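Local coordinates for epsin-3 (Saccharomyces cerevisiae, PDB 3ONK), which takes part in recruiting clathrin to the Golgi network and endosomes and binds membranes enriched in phosphatidylinositol-3,5-bisphosphate, its ENTH domain being described here, at residues G14-A19 and D33-G38; T20-W25 and E63-Y68; R43-I48 and S82-D87; R54-K59 and K69-L74. All coordinates share one frame; numbering follows the deposited sequence.

Contact 1: G14-A19 and D33-G38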
loop_
_atom_site.group_PDB
_atom_site.type_symbol
_atom_site.label_atom_id
_atom_site.label_comp_id
_atom_site.label_asym_id
_atom_site.label_seq_id
_atom_site.Cartn_x
_atom_site.Cartn_y
_atom_site.Cartn_z
ATOM N N GLY A 14 -12.447 7.277 2.903
ATOM C CA GLY A 14 -11.871 8.483 3.472
ATOM C C GLY A 14 -10.619 8.184 4.293
ATOM O O GLY A 14 -9.656 8.949 4.284
ATOM N N LYS A 15 -10.638 7.077 5.026
ATOM C CA LYS A 15 -9.491 6.691 5.825
ATOM C C LYS A 15 -8.305 6.373 4.911
ATOM O O LYS A 15 -7.186 6.848 5.142
ATOM C CB LYS A 15 -9.840 5.490 6.707
ATOM C CG LYS A 15 -10.701 5.827 7.911
ATOM C CD LYS A 15 -10.824 4.621 8.842
ATOM C CE LYS A 15 -11.324 5.014 10.216
ATOM N NZ LYS A 15 -12.586 5.778 10.144
ATOM N N VAL A 16 -8.558 5.587 3.866
ATOM C CA VAL A 16 -7.525 5.269 2.885
ATOM C C VAL A 16 -7.012 6.531 2.197
ATOM O O VAL A 16 -5.807 6.690 1.994
ATOM C CB VAL A 16 -8.027 4.286 1.806
ATOM C CG1 VAL A 16 -6.917 4.013 0.795
ATOM C CG2 VAL A 16 -8.482 2.998 2.445
ATOM N N ARG A 17 -7.929 7.429 1.841
ATOM C CA ARG A 17 -7.532 8.702 1.240
ATOM C C ARG A 17 -6.568 9.466 2.139
ATOM O O ARG A 17 -5.523 9.934 1.678
ATOM C CB ARG A 17 -8.755 9.569 0.900
ATOM C CG ARG A 17 -9.467 9.154 -0.371
ATOM C CD ARG A 17 -10.465 10.211 -0.838
ATOM N NE ARG A 17 -9.942 11.040 -1.924
ATOM C CZ ARG A 17 -9.588 12.316 -1.788
ATOM N NH1 ARG A 17 -9.125 12.996 -2.834
ATOM N NH2 ARG A 17 -9.701 12.916 -0.607
ATOM N N GLU A 18 -6.923 9.584 3.419
ATOM C CA GLU A 18 -6.082 10.258 4.410
ATOM C C GLU A 18 -4.720 9.583 4.574
ATOM O O GLU A 18 -3.685 10.246 4.635
ATOM C CB GLU A 18 -6.773 10.333 5.787
ATOM C CG GLU A 18 -5.796 10.757 6.910
ATOM C CD GLU A 18 -6.410 10.812 8.313
ATOM O OE1 GLU A 18 -7.597 10.462 8.490
ATOM O OE2 GLU A 18 -5.682 11.211 9.249
ATOM N N ALA A 19 -4.725 8.261 4.663
ATOM C CA ALA A 19 -3.474 7.509 4.812
ATOM C C ALA A 19 -2.534 7.678 3.611
ATOM O O ALA A 19 -1.344 7.368 3.700
ATOM C CB ALA A 19 -3.771 6.043 5.024
ATOM N N ASP A 33 -4.038 0.343 11.028
ATOM C CA ASP A 33 -4.774 -0.738 11.693
ATOM C C ASP A 33 -6.289 -0.623 11.476
ATOM O O ASP A 33 -6.963 -1.620 11.215
ATOM C CB ASP A 33 -4.451 -0.780 13.188
ATOM C CG ASP A 33 -4.469 -2.201 13.754
ATOM O OD1 ASP A 33 -4.396 -3.165 12.968
ATOM O OD2 ASP A 33 -4.544 -2.351 14.988
ATOM N N GLN A 34 -6.823 0.593 11.571
ATOM C CA GLN A 34 -8.256 0.809 11.319
ATOM C C GLN A 34 -8.615 0.316 9.925
ATOM O O GLN A 34 -9.638 -0.341 9.720
ATOM C CB GLN A 34 -8.634 2.288 11.489
ATOM C CG GLN A 34 -8.726 2.743 12.962
ATOM C CD GLN A 34 -8.926 4.251 13.112
ATOM O OE1 GLN A 34 -8.361 5.033 12.355
ATOM N NE2 GLN A 34 -9.714 4.657 14.105
ATOM N N ILE A 35 -7.758 0.628 8.958
ATOM C CA ILE A 35 -7.998 0.216 7.591
ATOM C C ILE A 35 -7.869 -1.306 7.452
ATOM O O ILE A 35 -8.643 -1.958 6.742
ATOM C CB ILE A 35 -7.053 0.961 6.631
ATOM C CG1 ILE A 35 -7.458 2.445 6.552
ATOM C CG2 ILE A 35 -7.102 0.331 5.275
ATOM C CD1 ILE A 35 -6.334 3.366 6.094
ATOM N N SER A 36 -6.884 -1.867 8.143
ATOM C CA SER A 36 -6.720 -3.303 8.198
ATOM C C SER A 36 -8.011 -3.975 8.667
ATOM O O SER A 36 -8.423 -4.985 8.106
ATOM C CB SER A 36 -5.538 -3.669 9.108
ATOM O OG SER A 36 -5.354 -5.063 9.145
ATOM N N GLN A 37 -8.650 -3.409 9.689
ATOM C CA GLN A 37 -9.925 -3.944 10.171
ATOM C C GLN A 37 -10.963 -4.011 9.049
ATOM O O GLN A 37 -11.761 -4.946 8.996
ATOM C CB GLN A 37 -10.490 -3.121 11.340
ATOM C CG GLN A 37 -9.528 -2.872 12.486
ATOM C CD GLN A 37 -9.009 -4.142 13.110
ATOM O OE1 GLN A 37 -7.804 -4.401 13.105
ATOM N NE2 GLN A 37 -9.912 -4.943 13.663
ATOM N N GLY A 38 -10.950 -3.019 8.161
ATOM C CA GLY A 38 -11.895 -2.962 7.068
ATOM C C GLY A 38 -11.699 -4.052 6.018
ATOM O O GLY A 38 -12.622 -4.332 5.257
#

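Contact 2: T20-W25 and E63-Y68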
loop_
_atom_site.group_PDB
_atom_site.type_symbol
_atom_site.label_atom_id
_atom_site.label_comp_id
_atom_site.label_asym_id
_atom_site.label_seq_id
_atom_site.Cartn_x
_atom_site.Cartn_y
_atom_site.Cartn_z
ATOM N N THR A 20 -3.070 8.148 2.486
ATOM C CA THR A 20 -2.269 8.300 1.269
ATOM C C THR A 20 -2.305 9.721 0.705
ATOM O O THR A 20 -1.973 9.931 -0.461
ATOM C CB THR A 20 -2.687 7.284 0.175
ATOM O OG1 THR A 20 -4.058 7.481 -0.180
ATOM C CG2 THR A 20 -2.527 5.863 0.688
ATOM N N ASN A 21 -2.685 10.689 1.545
ATOM C CA ASN A 21 -2.757 12.099 1.158
ATOM C C ASN A 21 -1.391 12.706 0.844
ATOM O O ASN A 21 -0.362 12.017 0.909
ATOM C CB ASN A 21 -3.474 12.937 2.233
ATOM C CG ASN A 21 -2.671 13.075 3.509
ATOM O OD1 ASN A 21 -1.444 12.973 3.512
ATOM N ND2 ASN A 21 -3.364 13.329 4.612
ATOM N N ASN A 22 -1.388 14.003 0.535
ATOM C CA ASN A 22 -0.171 14.695 0.109
ATOM C C ASN A 22 0.668 15.369 1.207
ATOM O O ASN A 22 1.648 16.053 0.903
ATOM C CB ASN A 22 -0.495 15.716 -0.984
ATOM C CG ASN A 22 0.121 15.355 -2.315
ATOM O OD1 ASN A 22 -0.584 15.235 -3.324
ATOM N ND2 ASN A 22 1.445 15.166 -2.330
ATOM N N GLU A 23 0.285 15.202 2.469
ATOM C CA GLU A 23 1.124 15.676 3.560
ATOM C C GLU A 23 2.468 14.972 3.460
ATOM O O GLU A 23 2.535 13.814 3.024
ATOM C CB GLU A 23 0.487 15.374 4.913
ATOM C CG GLU A 23 -0.869 16.025 5.119
ATOM C CD GLU A 23 -1.545 15.541 6.387
ATOM O OE1 GLU A 23 -1.536 14.315 6.641
ATOM O OE2 GLU A 23 -2.083 16.387 7.138
ATOM N N PRO A 24 3.547 15.662 3.858
ATOM C CA PRO A 24 4.896 15.091 3.798
ATOM C C PRO A 24 5.130 13.924 4.746
ATOM O O PRO A 24 6.026 13.141 4.485
ATOM C CB PRO A 24 5.786 16.264 4.200
ATOM C CG PRO A 24 4.998 17.455 3.832
ATOM C CD PRO A 24 3.586 17.103 4.146
ATOM N N TRP A 25 4.372 13.815 5.829
ATOM C CA TRP A 25 4.676 12.774 6.808
ATOM C C TRP A 25 3.816 11.555 6.546
ATOM O O TRP A 25 2.750 11.664 5.933
ATOM C CB TRP A 25 4.516 13.276 8.251
ATOM C CG TRP A 25 3.216 13.946 8.519
ATOM C CD1 TRP A 25 2.094 13.376 9.051
ATOM C CD2 TRP A 25 2.896 15.320 8.286
ATOM N NE1 TRP A 25 1.098 14.314 9.168
ATOM C CE2 TRP A 25 1.565 15.513 8.694
ATOM C CE3 TRP A 25 3.610 16.409 7.775
ATOM C CZ2 TRP A 25 0.927 16.751 8.593
ATOM C CZ3 TRP A 25 2.983 17.627 7.675
ATOM C CH2 TRP A 25 1.653 17.795 8.087
ATOM N N GLU A 63 3.400 13.305 -7.457
ATOM C CA GLU A 63 2.485 12.346 -6.852
ATOM C C GLU A 63 3.242 11.084 -6.415
ATOM O O GLU A 63 2.629 10.050 -6.128
ATOM C CB GLU A 63 1.329 12.004 -7.800
ATOM N N TRP A 64 4.574 11.174 -6.376
ATOM C CA TRP A 64 5.401 10.070 -5.881
ATOM C C TRP A 64 5.080 9.763 -4.419
ATOM O O TRP A 64 5.117 8.610 -3.995
ATOM C CB TRP A 64 6.891 10.396 -6.009
ATOM C CG TRP A 64 7.317 11.534 -5.132
ATOM C CD1 TRP A 64 7.439 12.846 -5.489
ATOM C CD2 TRP A 64 7.647 11.464 -3.740
ATOM N NE1 TRP A 64 7.843 13.596 -4.407
ATOM C CE2 TRP A 64 7.974 12.772 -3.320
ATOM C CE3 TRP A 64 7.706 10.423 -2.805
ATOM C CZ2 TRP A 64 8.341 13.066 -2.008
ATOM C CZ3 TRP A 64 8.079 10.716 -1.509
ATOM C CH2 TRP A 64 8.390 12.026 -1.123
ATOM N N ARG A 65 4.776 10.809 -3.656
ATOM C CA ARG A 65 4.533 10.680 -2.230
ATOM C C ARG A 65 3.285 9.868 -1.937
ATOM O O ARG A 65 3.309 8.987 -1.081
ATOM C CB ARG A 65 4.423 12.051 -1.569
ATOM C CG ARG A 65 4.536 11.983 -0.057
ATOM C CD ARG A 65 3.963 13.219 0.596
ATOM N NE ARG A 65 4.257 14.422 -0.174
ATOM C CZ ARG A 65 5.337 15.170 -0.004
ATOM N NH1 ARG A 65 6.229 14.837 0.905
ATOM N NH2 ARG A 65 5.525 16.249 -0.746
ATOM N N GLN A 66 2.197 10.185 -2.638
ATOM C CA GLN A 66 0.944 9.449 -2.505
ATOM C C GLN A 66 1.104 7.975 -2.883
ATOM O O GLN A 66 0.472 7.093 -2.303
ATOM C CB GLN A 66 -0.152 10.107 -3.354
ATOM C CG GLN A 66 -0.577 11.477 -2.845
ATOM C CD GLN A 66 -1.784 12.044 -3.581
ATOM O OE1 GLN A 66 -1.662 12.584 -4.681
ATOM N NE2 GLN A 66 -2.956 11.931 -2.968
ATOM N N ILE A 67 1.955 7.720 -3.867
ATOM C CA ILE A 67 2.273 6.364 -4.273
ATOM C C ILE A 67 3.131 5.677 -3.221
ATOM O O ILE A 67 2.889 4.520 -2.877
ATOM C CB ILE A 67 3.005 6.351 -5.628
ATOM C CG1 ILE A 67 2.051 6.788 -6.743
ATOM C CG2 ILE A 67 3.597 4.967 -5.911
ATOM C CD1 ILE A 67 2.688 6.784 -8.106
ATOM N N TYR A 68 4.124 6.399 -2.700
ATOM C CA TYR A 68 4.959 5.854 -1.634
ATOM C C TYR A 68 4.107 5.468 -0.415
ATOM O O TYR A 68 4.257 4.375 0.144
ATOM C CB TYR A 68 6.064 6.834 -1.222
ATOM C CG TYR A 68 7.061 6.186 -0.287
ATOM C CD1 TYR A 68 7.958 5.252 -0.764
ATOM C CD2 TYR A 68 7.086 6.487 1.068
ATOM C CE1 TYR A 68 8.864 4.643 0.057
ATOM C CE2 TYR A 68 7.999 5.865 1.918
ATOM C CZ TYR A 68 8.889 4.944 1.392
ATOM O OH TYR A 68 9.818 4.309 2.184
#

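Contact 3: R43-I48 and S82-D87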
loop_
_atom_site.group_PDB
_atom_site.type_symbol
_atom_site.label_atom_id
_atom_site.label_comp_id
_atom_site.label_asym_id
_atom_site.label_seq_id
_atom_site.Cartn_x
_atom_site.Cartn_y
_atom_site.Cartn_z
ATOM N N ARG A 43 -17.391 -5.576 1.580
ATOM C CA ARG A 43 -17.609 -4.214 1.092
ATOM C C ARG A 43 -16.385 -3.322 1.299
ATOM O O ARG A 43 -15.846 -2.752 0.355
ATOM C CB ARG A 43 -18.825 -3.581 1.778
ATOM N N GLU A 44 -15.946 -3.197 2.540
ATOM C CA GLU A 44 -14.799 -2.343 2.819
ATOM C C GLU A 44 -13.468 -2.860 2.250
ATOM O O GLU A 44 -12.559 -2.075 1.990
ATOM C CB GLU A 44 -14.720 -2.031 4.316
ATOM C CG GLU A 44 -15.739 -0.978 4.712
ATOM C CD GLU A 44 -15.823 -0.733 6.201
ATOM O OE1 GLU A 44 -15.265 -1.531 6.977
ATOM O OE2 GLU A 44 -16.452 0.265 6.591
ATOM N N ARG A 45 -13.352 -4.170 2.049
ATOM C CA ARG A 45 -12.158 -4.719 1.430
ATOM C C ARG A 45 -12.068 -4.177 -0.004
ATOM O O ARG A 45 -11.028 -3.676 -0.425
ATOM C CB ARG A 45 -12.168 -6.263 1.468
ATOM C CG ARG A 45 -10.969 -6.940 0.774
ATOM C CD ARG A 45 -11.153 -8.472 0.666
ATOM N NE ARG A 45 -11.739 -8.945 1.899
ATOM C CZ ARG A 45 -12.819 -9.699 2.006
ATOM N NH1 ARG A 45 -13.443 -10.160 0.935
ATOM N NH2 ARG A 45 -13.252 -10.010 3.219
ATOM N N GLU A 46 -13.168 -4.251 -0.746
ATOM C CA GLU A 46 -13.191 -3.726 -2.112
ATOM C C GLU A 46 -13.015 -2.208 -2.155
ATOM O O GLU A 46 -12.340 -1.684 -3.043
ATOM C CB GLU A 46 -14.481 -4.140 -2.839
ATOM C CG GLU A 46 -14.239 -4.981 -4.098
ATOM C CD GLU A 46 -15.400 -5.912 -4.435
ATOM O OE1 GLU A 46 -16.388 -5.938 -3.663
ATOM O OE2 GLU A 46 -15.327 -6.621 -5.468
ATOM N N GLU A 47 -13.605 -1.496 -1.197
ATOM C CA GLU A 47 -13.415 -0.037 -1.123
ATOM C C GLU A 47 -11.954 0.327 -0.982
ATOM O O GLU A 47 -11.458 1.233 -1.654
ATOM C CB GLU A 47 -14.188 0.564 0.051
ATOM C CG GLU A 47 -15.678 0.516 -0.126
ATOM C CD GLU A 47 -16.430 1.077 1.059
ATOM O OE1 GLU A 47 -17.655 0.875 1.098
ATOM O OE2 GLU A 47 -15.812 1.707 1.952
ATOM N N ILE A 48 -11.272 -0.395 -0.102
ATOM C CA ILE A 48 -9.860 -0.155 0.200
ATOM C C ILE A 48 -9.017 -0.438 -1.028
ATOM O O ILE A 48 -8.119 0.323 -1.367
ATOM C CB ILE A 48 -9.374 -1.079 1.355
ATOM C CG1 ILE A 48 -10.126 -0.771 2.655
ATOM C CG2 ILE A 48 -7.893 -0.944 1.577
ATOM C CD1 ILE A 48 -9.943 -1.840 3.708
ATOM N N SER A 82 -6.784 -9.071 6.306
ATOM C CA SER A 82 -7.412 -10.352 6.035
ATOM C C SER A 82 -6.626 -11.142 4.991
ATOM O O SER A 82 -6.009 -10.569 4.092
ATOM C CB SER A 82 -8.830 -10.106 5.522
ATOM O OG SER A 82 -9.452 -11.297 5.112
ATOM N N GLU A 83 -6.662 -12.465 5.113
ATOM C CA GLU A 83 -6.065 -13.353 4.117
ATOM C C GLU A 83 -6.702 -13.138 2.741
ATOM O O GLU A 83 -6.038 -13.242 1.700
ATOM C CB GLU A 83 -6.277 -14.801 4.548
ATOM C CG GLU A 83 -5.332 -15.774 3.924
ATOM C CD GLU A 83 -3.966 -15.685 4.539
ATOM O OE1 GLU A 83 -3.866 -15.904 5.770
ATOM O OE2 GLU A 83 -3.004 -15.401 3.785
ATOM N N ARG A 84 -8.002 -12.849 2.744
ATOM C CA ARG A 84 -8.745 -12.619 1.508
ATOM C C ARG A 84 -8.239 -11.372 0.784
ATOM O O ARG A 84 -8.331 -11.273 -0.441
ATOM C CB ARG A 84 -10.247 -12.515 1.798
ATOM C CG ARG A 84 -10.923 -13.881 2.065
ATOM C CD ARG A 84 -12.243 -13.760 2.849
ATOM N NE ARG A 84 -13.168 -14.886 2.633
ATOM C CZ ARG A 84 -12.952 -16.151 3.011
ATOM N NH1 ARG A 84 -11.827 -16.497 3.626
ATOM N NH2 ARG A 84 -13.864 -17.083 2.761
ATOM N N PHE A 85 -7.709 -10.420 1.545
ATOM C CA PHE A 85 -7.175 -9.190 0.962
ATOM C C PHE A 85 -5.880 -9.430 0.183
ATOM O O PHE A 85 -5.612 -8.750 -0.814
ATOM C CB PHE A 85 -6.937 -8.145 2.057
ATOM C CG PHE A 85 -6.312 -6.878 1.553
ATOM C CD1 PHE A 85 -4.944 -6.681 1.647
ATOM C CD2 PHE A 85 -7.088 -5.900 0.950
ATOM C CE1 PHE A 85 -4.369 -5.514 1.181
ATOM C CE2 PHE A 85 -6.514 -4.745 0.472
ATOM C CZ PHE A 85 -5.160 -4.543 0.598
ATOM N N ILE A 86 -5.057 -10.372 0.662
ATOM C CA ILE A 86 -3.850 -10.799 -0.056
ATOM C C ILE A 86 -4.263 -11.501 -1.351
ATOM O O ILE A 86 -3.670 -11.280 -2.406
ATOM C CB ILE A 86 -3.007 -11.832 0.768
ATOM C CG1 ILE A 86 -2.772 -11.365 2.209
ATOM C CG2 ILE A 86 -1.709 -12.186 0.050
ATOM C CD1 ILE A 86 -2.200 -9.987 2.310
ATOM N N ASP A 87 -5.270 -12.370 -1.253
ATOM C CA ASP A 87 -5.836 -13.014 -2.432
ATOM C C ASP A 87 -6.241 -11.934 -3.439
ATOM O O ASP A 87 -5.827 -11.974 -4.602
ATOM C CB ASP A 87 -7.051 -13.883 -2.062
ATOM C CG ASP A 87 -6.666 -15.152 -1.303
ATOM O OD1 ASP A 87 -7.570 -15.838 -0.781
ATOM O OD2 ASP A 87 -5.465 -15.475 -1.225
#

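Contact 4: R54-K59 and K69-L74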
loop_
_atom_site.group_PDB
_atom_site.type_symbol
_atom_site.label_atom_id
_atom_site.label_comp_id
_atom_site.label_asym_id
_atom_site.label_seq_id
_atom_site.Cartn_x
_atom_site.Cartn_y
_atom_site.Cartn_z
ATOM N N ARG A 54 -5.875 3.149 -7.267
ATOM C CA ARG A 54 -6.131 4.402 -7.972
ATOM C C ARG A 54 -4.856 5.208 -8.003
ATOM O O ARG A 54 -4.544 5.867 -8.984
ATOM C CB ARG A 54 -7.236 5.211 -7.294
ATOM C CG ARG A 54 -8.606 4.579 -7.449
ATOM C CD ARG A 54 -9.732 5.473 -6.968
ATOM N NE ARG A 54 -11.013 4.795 -7.136
ATOM C CZ ARG A 54 -11.699 4.769 -8.274
ATOM N NH1 ARG A 54 -11.231 5.398 -9.349
ATOM N NH2 ARG A 54 -12.854 4.119 -8.337
ATOM N N ARG A 55 -4.110 5.134 -6.909
ATOM C CA ARG A 55 -2.874 5.885 -6.775
ATOM C C ARG A 55 -1.812 5.455 -7.800
ATOM O O ARG A 55 -1.183 6.303 -8.440
ATOM C CB ARG A 55 -2.352 5.771 -5.339
ATOM C CG ARG A 55 -2.604 7.021 -4.493
ATOM C CD ARG A 55 -4.085 7.419 -4.477
ATOM N NE ARG A 55 -4.755 7.028 -3.234
ATOM C CZ ARG A 55 -6.078 6.976 -3.069
ATOM N NH1 ARG A 55 -6.898 7.287 -4.076
ATOM N NH2 ARG A 55 -6.578 6.599 -1.894
ATOM N N PHE A 56 -1.639 4.144 -7.968
ATOM C CA PHE A 56 -0.616 3.595 -8.857
ATOM C C PHE A 56 -0.826 3.978 -10.302
ATOM O O PHE A 56 0.121 4.017 -11.093
ATOM C CB PHE A 56 -0.573 2.067 -8.762
ATOM C CG PHE A 56 -0.309 1.562 -7.386
ATOM C CD1 PHE A 56 0.010 2.443 -6.365
ATOM C CD2 PHE A 56 -0.371 0.214 -7.103
ATOM C CE1 PHE A 56 0.257 1.985 -5.087
ATOM C CE2 PHE A 56 -0.130 -0.248 -5.827
ATOM C CZ PHE A 56 0.189 0.636 -4.820
ATOM N N THR A 57 -2.072 4.253 -10.654
ATOM C CA THR A 57 -2.425 4.390 -12.061
ATOM C C THR A 57 -2.239 5.818 -12.596
ATOM O O THR A 57 -2.228 6.040 -13.804
ATOM C CB THR A 57 -3.840 3.845 -12.325
ATOM O OG1 THR A 57 -4.804 4.697 -11.700
ATOM C CG2 THR A 57 -3.970 2.437 -11.744
ATOM N N GLU A 58 -2.067 6.777 -11.693
ATOM C CA GLU A 58 -1.701 8.132 -12.091
ATOM C C GLU A 58 -0.178 8.264 -12.155
ATOM O O GLU A 58 0.459 8.612 -11.159
ATOM C CB GLU A 58 -2.282 9.165 -11.117
ATOM N N LYS A 59 0.392 7.966 -13.325
ATOM C CA LYS A 59 1.823 8.143 -13.580
ATOM C C LYS A 59 2.177 9.584 -13.264
ATOM O O LYS A 59 1.576 10.504 -13.811
ATOM C CB LYS A 59 2.158 7.824 -15.040
ATOM N N LYS A 69 3.190 6.357 -0.037
ATOM C CA LYS A 69 2.303 6.114 1.106
ATOM C C LYS A 69 1.301 4.967 0.862
ATOM O O LYS A 69 0.946 4.229 1.783
ATOM C CB LYS A 69 1.597 7.413 1.496
ATOM C CG LYS A 69 2.584 8.483 1.994
ATOM C CD LYS A 69 1.966 9.883 2.061
ATOM C CE LYS A 69 1.394 10.184 3.418
ATOM N NZ LYS A 69 0.856 11.552 3.503
ATOM N N ALA A 70 0.859 4.815 -0.386
ATOM C CA ALA A 70 0.033 3.669 -0.777
ATOM C C ALA A 70 0.793 2.343 -0.667
ATOM O O ALA A 70 0.211 1.299 -0.321
ATOM C CB ALA A 70 -0.488 3.858 -2.184
ATOM N N LEU A 71 2.091 2.376 -0.966
ATOM C CA LEU A 71 2.934 1.184 -0.817
ATOM C C LEU A 71 3.094 0.794 0.644
ATOM O O LEU A 71 2.909 -0.372 1.000
ATOM C CB LEU A 71 4.318 1.383 -1.455
ATOM C CG LEU A 71 4.383 1.517 -2.990
ATOM C CD1 LEU A 71 5.831 1.775 -3.415
ATOM C CD2 LEU A 71 3.825 0.279 -3.689
ATOM N N GLN A 72 3.457 1.772 1.475
ATOM C CA GLN A 72 3.550 1.572 2.914
ATOM C C GLN A 72 2.275 0.966 3.478
ATOM O O GLN A 72 2.335 0.045 4.275
ATOM C CB GLN A 72 3.815 2.896 3.637
ATOM C CG GLN A 72 5.209 3.449 3.482
ATOM C CD GLN A 72 5.375 4.773 4.197
ATOM O OE1 GLN A 72 4.739 5.770 3.836
ATOM N NE2 GLN A 72 6.235 4.794 5.222
ATOM N N LEU A 73 1.122 1.512 3.095
ATOM C CA LEU A 73 -0.163 0.984 3.566
ATOM C C LEU A 73 -0.367 -0.470 3.146
ATOM O O LEU A 73 -0.813 -1.305 3.931
ATOM C CB LEU A 73 -1.323 1.822 3.020
ATOM C CG LEU A 73 -2.739 1.393 3.411
ATOM C CD1 LEU A 73 -2.909 1.229 4.927
ATOM C CD2 LEU A 73 -3.763 2.399 2.869
ATOM N N LEU A 74 -0.041 -0.756 1.892
ATOM C CA LEU A 74 -0.275 -2.066 1.316
ATOM C C LEU A 74 0.654 -3.086 1.969
ATOM O O LEU A 74 0.288 -4.245 2.172
ATOM C CB LEU A 74 -0.065 -1.987 -0.200
ATOM C CG LEU A 74 -0.689 -2.962 -1.200
ATOM C CD1 LEU A 74 -2.190 -3.184 -1.015
ATOM C CD2 LEU A 74 -0.393 -2.460 -2.618
#

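Contact 1: G14-A19 and D33-G38
Lys15 and Ile35 mark the closest backbone approach of 14-19 and 33-38, their CA atoms 6.9 Å apart. The two helical segments run roughly antiparallel, with an angle of 141° between their directions and 10.0 Å between their axes. They belong to helices 11-19 and 29-38, the first two helices of the all-helical ENTH domain. Ile35 reaches into the interval. Its CG1 stands opposite the carbonyl carbon (chi1 -70°), and the chain beyond it stretches out to lay CD1 3.7 Å from Lys15 O and 3.9 Å from Ala19 CB. The other branch crosses Val16 at about a right angle, Ile35 CG2 meeting Val16 CG2 at 4.1 Å. Nearer the surface the aliphatic part of Lys15 passes over Gln34, with Lys15 CE 3.7 Å from Gln34 OE1, while Lys15 NZ reaches back to a long, weak ion pair with Glu11. Ile48 of helix 42-57 and Leu77 of helix 64-80 also pack on Ile35. Cutting this residue back to an alanine would probably open a gap beside Val16 and Ala19 and leave Ile48 and Leu77 without their apolar mate. The adhesion is thus apolar: a branched side chain lies against methyls and methylenes, and the carbonyl it touches across the contact, Lys15 O, is already engaged by Ala19 N within its own helix.

Contact 2: T20-W25 and E63-Y68
Thr20 and Gln66 bring the loop 20-25 and the first turn of helix 64-80 nearest, with 5.1 Å between their CA atoms. The loop, which leads from helix 11-19 to helix 29-38 of the ENTH domain, is shaped by an Asx turn: Asn21 OD1 accepts from Glu23 N at 3.0 Å, the donor standing above the carbonyl plane. Asn21 ND2 in turn gives a bond to Glu23 OE1 at 2.9 Å, and Lys69, one turn along helix 64-80, donates to Asn21 OD1 as well. Arg65 projects from the helix with CG trans to the backbone N (chi1 -165°), then bends at chi3, so that its guanidinium slips between two residues. Pro24 N lies over one face, while the Trp64 ring approaches the opposite face, with CZ2 off centre. On the neighbouring helix position, Gln66 stretches back along Thr20. Its NE2 makes a weak hydrogen bond of 3.4 Å to Thr20 O, bent to 147° at the hydrogen.

Contact 3: R43-I48 and S82-D87
At the N-terminal end of helix 83-90, which Ser82 caps, Arg84 and Phe85 meet Arg45 and Ile48 of helix 42-57. The cap is made by Ser82 OG, which accepts from Arg84 N at 3.2 Å and thereby engages an amide of the first turn. Arg45 leaves its helix stretched, CG trans to the backbone N (chi1 177°), and then bends at chi3. Its methylenes run by Phe85, pointing the other way, with Arg45 CG at the rim of the ring, 4.0 Å from Phe85 CD2. Farther out the guanidinium lies flat beneath Arg84, whose CB sits over the centre of one face, 3.8 Å from Arg45 CZ. In the helical superhelix of the ENTH domain these two helices are not consecutive, for helix 64-80 comes between them in the chain, yet their short segments run in broadly the same direction, 41° apart and 10.8 Å between axes. The turn after helix 29-38 ties both together: Thr39 O takes a hydrogen bond from Arg45 NE, and Thr39 OG1 one from Ser82 N. Deeper in, Ile48 CG2 approaches Phe85 CE2 at 4.2 Å, the two side chains set nearly perpendicular, while Leu74 and Leu77 of helix 64-80 pack on the same phenylalanine side chain. The guanidinium of Arg84 leads away, with Arg84 NE still 4.9 Å from Arg45 NH2.

Contact 4: R54-K59 and K69-L74
Phe56 makes a buried, apolar contact with Ala70, Leu71 and Leu74, joining the last turn of helix 42-57 to the middle of helix 64-80 near the centre of the ENTH domain. These helices follow one another in the chain, and the contact closes the short connection between them within the domain's helical superhelix. Arg55 and Ala70 have the nearest CA atoms, 7.0 Å apart. The benzyl group of Phe56 leans across with CG opposite the carbonyl carbon (chi1 -58°), bringing the far end of the ring to the partner helix. There CE1 lies 3.5 Å from Ala70 CB, while CZ is met by two leucine methyls, Leu71 CD2 and Leu74 CD2. The second of these comes at the ring edge, 3.8 Å from Phe56 CZ. Phe53 sets its own ring against Phe56 with the planes at about 65°, and Leu99 adds a further neighbour. A serine in place of Phe56, short and polar, is likely to leave a gap among Ala70, Leu71 and Leu74. Beside the ring Arg55 adds its stem before its NE turns to a weak hydrogen bond with Thr20 OG1, and Arg55 CB rests 4.1 Å from Ala70 CB.

The four contacts join the first five helices of the ENTH domain. Contact 2 crosses each of the other three along the chain, contact 1 closes before contacts 3 and 4 open, and contact 4 falls within the span that contact 3 brings together. Contacts 2 and 4 share helix 64-80, their centres about 9 Å apart, and Lys69 NZ, reaching Glu23 O, joins them. Contacts 3 and 4 share helix 42-57 and touch where Phe85 meets Leu74. Contact 1 packs against contact 3 through Ile48, centres about 12 Å apart. Contacts 2 and 3, about 22 Å apart between centres, lie on opposite sides of the chain's centre, and contact 4, touching both, links them into one continuous helical body.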